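Local coordinates for protein squalene synthase HpnC (Alicyclobacillus acidocaldarius subsp. acidocaldarius, PDB 4HD1) that probably joins isoprenoid diphosphates as a squalene synthase of the squalene/phytoene synthase family, at residues R154-V167 against A220-V234. Residues are numbered along the deposited sequence; the frame is centred on the assembly and turned at random.
Sequences RARLSDATCTALQV and AQALFDEGRRLESLV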
loop_
_atom_site.group_PDB
_atom_site.type_symbol
_atom_site.label_atom_id
_atom_site.label_comp_id
_atom_site.label_asym_id
_atom_site.label_seq_id
_atom_site.Cartn_x
_atom_site.Cartn_y
_atom_site.Cartn_z
ATOM N N ARG A 154 2.672 -13.021 -11.912
ATOM C CA ARG A 154 2.463 -11.582 -11.985
ATOM C C ARG A 154 2.318 -10.935 -10.607
ATOM O O ARG A 154 2.762 -9.802 -10.408
ATOM C CB ARG A 154 1.290 -11.259 -12.905
ATOM C CG ARG A 154 1.677 -11.428 -14.363
ATOM C CD ARG A 154 0.550 -11.080 -15.315
ATOM N NE ARG A 154 -0.458 -12.131 -15.371
ATOM C CZ ARG A 154 -1.405 -12.215 -16.300
ATOM N NH1 ARG A 154 -1.480 -11.313 -17.275
ATOM N NH2 ARG A 154 -2.280 -13.212 -16.253
ATOM N N ALA A 155 1.737 -11.667 -9.655
ATOM C CA ALA A 155 1.664 -11.213 -8.263
ATOM C C ALA A 155 3.065 -11.025 -7.680
ATOM O O ALA A 155 3.343 -10.025 -7.005
ATOM C CB ALA A 155 0.852 -12.187 -7.417
ATOM N N ARG A 156 3.947 -11.984 -7.969
ATOM C CA ARG A 156 5.330 -11.960 -7.502
ATOM C C ARG A 156 6.031 -10.684 -7.972
ATOM O O ARG A 156 6.685 -10.006 -7.186
ATOM C CB ARG A 156 6.059 -13.219 -7.995
ATOM C CG ARG A 156 7.434 -13.464 -7.393
ATOM C CD ARG A 156 8.113 -14.693 -7.995
ATOM N NE ARG A 156 8.255 -14.636 -9.457
ATOM C CZ ARG A 156 9.183 -13.933 -10.111
ATOM N NH1 ARG A 156 10.065 -13.187 -9.455
ATOM N NH2 ARG A 156 9.225 -13.966 -11.435
ATOM N N LEU A 157 5.859 -10.349 -9.246
ATOM C CA LEU A 157 6.427 -9.128 -9.820
ATOM C C LEU A 157 5.764 -7.860 -9.264
ATOM O O LEU A 157 6.434 -6.851 -9.021
ATOM C CB LEU A 157 6.300 -9.165 -11.344
ATOM C CG LEU A 157 6.993 -10.332 -12.047
ATOM C CD1 LEU A 157 6.529 -10.422 -13.492
ATOM C CD2 LEU A 157 8.513 -10.194 -11.975
ATOM N N SER A 158 4.447 -7.921 -9.070
ATOM C CA SER A 158 3.697 -6.827 -8.452
ATOM C C SER A 158 4.239 -6.537 -7.051
ATOM O O SER A 158 4.515 -5.378 -6.714
ATOM C CB SER A 158 2.201 -7.156 -8.409
ATOM O OG SER A 158 1.498 -6.257 -7.572
ATOM N N ASP A 159 4.422 -7.594 -6.258
ATOM C CA ASP A 159 4.954 -7.458 -4.899
ATOM C C ASP A 159 6.317 -6.747 -4.871
ATOM O O ASP A 159 6.556 -5.898 -4.002
ATOM C CB ASP A 159 5.044 -8.817 -4.199
ATOM C CG ASP A 159 3.677 -9.491 -4.014
ATOM O OD1 ASP A 159 2.605 -8.837 -4.158
ATOM O OD2 ASP A 159 3.687 -10.705 -3.716
ATOM N N ALA A 160 7.200 -7.069 -5.820
ATOM C CA ALA A 160 8.495 -6.393 -5.898
ATOM C C ALA A 160 8.299 -4.876 -6.003
ATOM O O ALA A 160 8.983 -4.105 -5.327
ATOM C CB ALA A 160 9.326 -6.922 -7.066
ATOM N N THR A 161 7.345 -4.457 -6.829
ATOM C CA THR A 161 7.069 -3.036 -7.041
ATOM C C THR A 161 6.387 -2.382 -5.839
ATOM O O THR A 161 6.832 -1.323 -5.363
ATOM C CB THR A 161 6.208 -2.821 -8.296
ATOM O OG1 THR A 161 6.877 -3.400 -9.416
ATOM C CG2 THR A 161 5.991 -1.334 -8.561
ATOM N N CYS A 162 5.307 -2.999 -5.359
ATOM C CA CYS A 162 4.601 -2.487 -4.189
ATOM C C CYS A 162 5.548 -2.343 -2.976
ATOM O O CYS A 162 5.561 -1.302 -2.318
ATOM C CB CYS A 162 3.360 -3.333 -3.884
ATOM S SG CYS A 162 1.978 -2.995 -5.005
ATOM N N THR A 163 6.373 -3.359 -2.723
ATOM C CA THR A 163 7.383 -3.300 -1.652
ATOM C C THR A 163 8.439 -2.212 -1.893
ATOM O O THR A 163 8.783 -1.459 -0.966
ATOM C CB THR A 163 8.067 -4.667 -1.451
ATOM O OG1 THR A 163 7.103 -5.601 -0.950
ATOM C CG2 THR A 163 9.239 -4.572 -0.478
ATOM N N ALA A 164 8.944 -2.125 -3.125
ATOM C CA ALA A 164 9.905 -1.086 -3.478
ATOM C C ALA A 164 9.338 0.285 -3.135
ATOM O O ALA A 164 10.028 1.126 -2.564
ATOM C CB ALA A 164 10.266 -1.157 -4.958
ATOM N N LEU A 165 8.066 0.485 -3.468
ATOM C CA LEU A 165 7.402 1.765 -3.274
ATOM C C LEU A 165 7.268 2.128 -1.791
ATOM O O LEU A 165 7.544 3.273 -1.394
ATOM C CB LEU A 165 6.036 1.740 -3.963
ATOM C CG LEU A 165 5.367 3.032 -4.436
ATOM C CD1 LEU A 165 6.332 4.029 -5.060
ATOM C CD2 LEU A 165 4.276 2.664 -5.426
ATOM N N GLN A 166 6.869 1.155 -0.972
ATOM C CA GLN A 166 6.761 1.390 0.454
ATOM C C GLN A 166 8.120 1.701 1.083
ATOM O O GLN A 166 8.222 2.591 1.933
ATOM C CB GLN A 166 6.085 0.231 1.183
ATOM C CG GLN A 166 5.843 0.577 2.648
ATOM C CD GLN A 166 4.855 -0.325 3.346
ATOM O OE1 GLN A 166 3.702 -0.418 2.949
ATOM N NE2 GLN A 166 5.299 -0.968 4.424
ATOM N N VAL A 167 9.163 0.987 0.669
ATOM C CA VAL A 167 10.495 1.274 1.202
ATOM C C VAL A 167 10.935 2.688 0.818
ATOM O O VAL A 167 11.323 3.469 1.682
ATOM C CB VAL A 167 11.544 0.216 0.808
ATOM C CG1 VAL A 167 12.932 0.658 1.242
ATOM C CG2 VAL A 167 11.206 -1.124 1.445
ATOM N N ALA A 220 15.623 -1.239 -2.859
ATOM C CA ALA A 220 14.367 -0.789 -3.456
ATOM C C ALA A 220 14.510 -0.604 -4.967
ATOM O O ALA A 220 13.610 -0.965 -5.730
ATOM C CB ALA A 220 13.877 0.495 -2.788
ATOM N N GLN A 221 15.650 -0.062 -5.392
ATOM C CA GLN A 221 15.944 0.073 -6.816
ATOM C C GLN A 221 15.971 -1.295 -7.511
ATOM O O GLN A 221 15.431 -1.446 -8.606
ATOM C CB GLN A 221 17.253 0.840 -7.032
ATOM C CG GLN A 221 17.529 1.220 -8.483
ATOM C CD GLN A 221 16.468 2.139 -9.071
ATOM O OE1 GLN A 221 16.311 3.292 -8.642
ATOM N NE2 GLN A 221 15.738 1.634 -10.063
ATOM N N ALA A 222 16.576 -2.285 -6.858
ATOM C CA ALA A 222 16.622 -3.654 -7.379
ATOM C C ALA A 222 15.221 -4.247 -7.472
ATOM O O ALA A 222 14.910 -4.979 -8.418
ATOM C CB ALA A 222 17.519 -4.530 -6.515
ATOM N N LEU A 223 14.376 -3.920 -6.498
ATOM C CA LEU A 223 12.979 -4.354 -6.523
ATOM C C LEU A 223 12.168 -3.694 -7.648
ATOM O O LEU A 223 11.387 -4.366 -8.329
ATOM C CB LEU A 223 12.317 -4.171 -5.152
ATOM C CG LEU A 223 12.804 -5.162 -4.078
ATOM C CD1 LEU A 223 12.367 -4.714 -2.688
ATOM C CD2 LEU A 223 12.363 -6.600 -4.376
ATOM N N PHE A 224 12.363 -2.393 -7.849
ATOM C CA PHE A 224 11.817 -1.721 -9.028
ATOM C C PHE A 224 12.249 -2.402 -10.331
ATOM O O PHE A 224 11.405 -2.701 -11.175
ATOM C CB PHE A 224 12.179 -0.228 -9.050
ATOM C CG PHE A 224 11.317 0.609 -8.153
ATOM C CD1 PHE A 224 9.927 0.569 -8.265
ATOM C CD2 PHE A 224 11.886 1.444 -7.194
ATOM C CE1 PHE A 224 9.127 1.336 -7.432
ATOM C CE2 PHE A 224 11.086 2.213 -6.357
ATOM C CZ PHE A 224 9.706 2.158 -6.479
ATOM N N ASP A 225 13.553 -2.659 -10.474
ATOM C CA ASP A 225 14.109 -3.322 -11.662
ATOM C C ASP A 225 13.466 -4.678 -11.935
ATOM O O ASP A 225 13.156 -4.998 -13.074
ATOM C CB ASP A 225 15.625 -3.503 -11.533
ATOM C CG ASP A 225 16.380 -2.186 -11.502
ATOM O OD1 ASP A 225 15.756 -1.121 -11.714
ATOM O OD2 ASP A 225 17.609 -2.222 -11.263
ATOM N N GLU A 226 13.275 -5.472 -10.886
ATOM C CA GLU A 226 12.580 -6.751 -11.009
ATOM C C GLU A 226 11.082 -6.557 -11.313
ATOM O O GLU A 226 10.508 -7.280 -12.130
ATOM C CB GLU A 226 12.778 -7.589 -9.743
ATOM C CG GLU A 226 12.429 -9.060 -9.905
ATOM C CD GLU A 226 12.321 -9.812 -8.581
ATOM O OE1 GLU A 226 12.667 -9.250 -7.509
ATOM O OE2 GLU A 226 11.882 -10.985 -8.615
ATOM N N GLY A 227 10.458 -5.577 -10.667
ATOM C CA GLY A 227 9.019 -5.328 -10.847
ATOM C C GLY A 227 8.631 -4.915 -12.254
ATOM O O GLY A 227 7.596 -5.343 -12.783
ATOM N N ARG A 228 9.484 -4.084 -12.845
ATOM C CA ARG A 228 9.386 -3.599 -14.223
ATOM C C ARG A 228 8.862 -4.627 -15.229
ATOM O O ARG A 228 8.150 -4.278 -16.163
ATOM C CB ARG A 228 10.779 -3.168 -14.664
ATOM C CG ARG A 228 10.836 -1.956 -15.559
ATOM C CD ARG A 228 12.236 -1.847 -16.114
ATOM N NE ARG A 228 12.556 -0.511 -16.601
ATOM C CZ ARG A 228 12.139 -0.006 -17.761
ATOM N NH1 ARG A 228 12.503 1.221 -18.109
ATOM N NH2 ARG A 228 11.352 -0.713 -18.569
ATOM N N ARG A 229 9.232 -5.891 -15.039
ATOM C CA ARG A 229 8.850 -6.957 -15.966
ATOM C C ARG A 229 7.331 -7.106 -16.113
ATOM O O ARG A 229 6.844 -7.481 -17.177
ATOM C CB ARG A 229 9.508 -8.287 -15.556
ATOM C CG ARG A 229 9.222 -9.472 -16.476
ATOM C CD ARG A 229 9.848 -9.316 -17.854
ATOM N NE ARG A 229 9.311 -10.305 -18.788
ATOM C CZ ARG A 229 9.275 -10.156 -20.109
ATOM N NH1 ARG A 229 9.748 -9.047 -20.668
ATOM N NH2 ARG A 229 8.755 -11.113 -20.875
ATOM N N LEU A 230 6.594 -6.793 -15.050
ATOM C CA LEU A 230 5.128 -6.861 -15.053
ATOM C C LEU A 230 4.503 -5.963 -16.142
ATOM O O LEU A 230 3.462 -6.295 -16.740
ATOM C CB LEU A 230 4.579 -6.515 -13.660
ATOM C CG LEU A 230 3.072 -6.631 -13.414
ATOM C CD1 LEU A 230 2.544 -8.017 -13.774
ATOM C CD2 LEU A 230 2.692 -6.255 -11.981
ATOM N N GLU A 231 5.159 -4.839 -16.416
ATOM C CA GLU A 231 4.702 -3.923 -17.463
ATOM C C GLU A 231 4.558 -4.574 -18.845
ATOM O O GLU A 231 3.811 -4.070 -19.678
ATOM C CB GLU A 231 5.604 -2.687 -17.532
ATOM C CG GLU A 231 5.495 -1.814 -16.289
ATOM C CD GLU A 231 6.655 -0.849 -16.116
ATOM O OE1 GLU A 231 7.323 -0.493 -17.119
ATOM O OE2 GLU A 231 6.897 -0.438 -14.957
ATOM N N SER A 232 5.245 -5.691 -19.088
ATOM C CA SER A 232 5.126 -6.382 -20.376
ATOM C C SER A 232 4.073 -7.491 -20.379
ATOM O O SER A 232 3.910 -8.183 -21.387
ATOM C CB SER A 232 6.474 -6.975 -20.797
ATOM O OG SER A 232 7.502 -6.009 -20.709
ATOM N N LEU A 233 3.368 -7.664 -19.262
ATOM C CA LEU A 233 2.506 -8.835 -19.071
ATOM C C LEU A 233 1.045 -8.482 -18.788
ATOM O O LEU A 233 0.245 -9.355 -18.414
ATOM C CB LEU A 233 3.058 -9.713 -17.937
ATOM C CG LEU A 233 4.542 -10.110 -17.958
ATOM C CD1 LEU A 233 4.890 -10.951 -16.736
ATOM C CD2 LEU A 233 4.892 -10.867 -19.231
ATOM N N VAL A 234 0.696 -7.207 -18.967
ATOM C CA VAL A 234 -0.636 -6.710 -18.608
ATOM C C VAL A 234 -1.209 -5.826 -19.720
ATOM O O VAL A 234 -0.453 -5.391 -20.591
ATOM C CB VAL A 234 -0.613 -5.951 -17.256
ATOM C CG1 VAL A 234 -0.195 -6.885 -16.131
ATOM C CG2 VAL A 234 0.313 -4.740 -17.313
HETATM O O HOH W 1 8.491 -1.759 -10.793
#
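A164 and F224 meet where helices 152-172 and 207-227 pack tightly: the methyl CB of A164 sits over the centre of the F224 ring, 3.5 Å from the centroid and 3° off the normal, a CH-pi contact. The axes of 154-167 and 220-227 run roughly antiparallel, at 148°, and approach to 7.5 Å. Such closeness calls for small residues, and A160, A164, A220 and G227 supply them. At G227 a side chain would collide with T161 OG1, whereas the bare CA lies 3.5 Å from L157 O in a CA-H...O contact. With OG1 anti to its carbonyl carbon (chi1 -57°), T161 reaches a water 2.7 Å from that hydroxyl, and the water donates to F224 O, so the water bridges the T161 hydroxyl of one helix to the F224 carbonyl of the other.

Beyond G227 the chain passes into a 3-10 segment, and leucines take over the contact: L157 CB meets L230 CB, while L230 spreads its methyls, CD1 against CB and CG of R154, whose chain it crosses at about a right angle, and CD2 against CA and CB of S158. On the solvent side, R156 NH1 forms a salt bridge with E226 OE2 (3.0 Å), its guanidinium also held by E153. R154, its chain bent at chi3, donates from NH1 to L233 O at 2.8 Å, nearly along the C=O axis, while NH2 pairs with D151. A leucine in its place would probably leave L233 O without this donor and D151 without its charged mate. Apolar contacts and one bridging water thus join the buried faces of these two helices in an all-helical terpenoid-synthase-type fold, whereas the charged groups lie along the more exposed flank and at the R154 end.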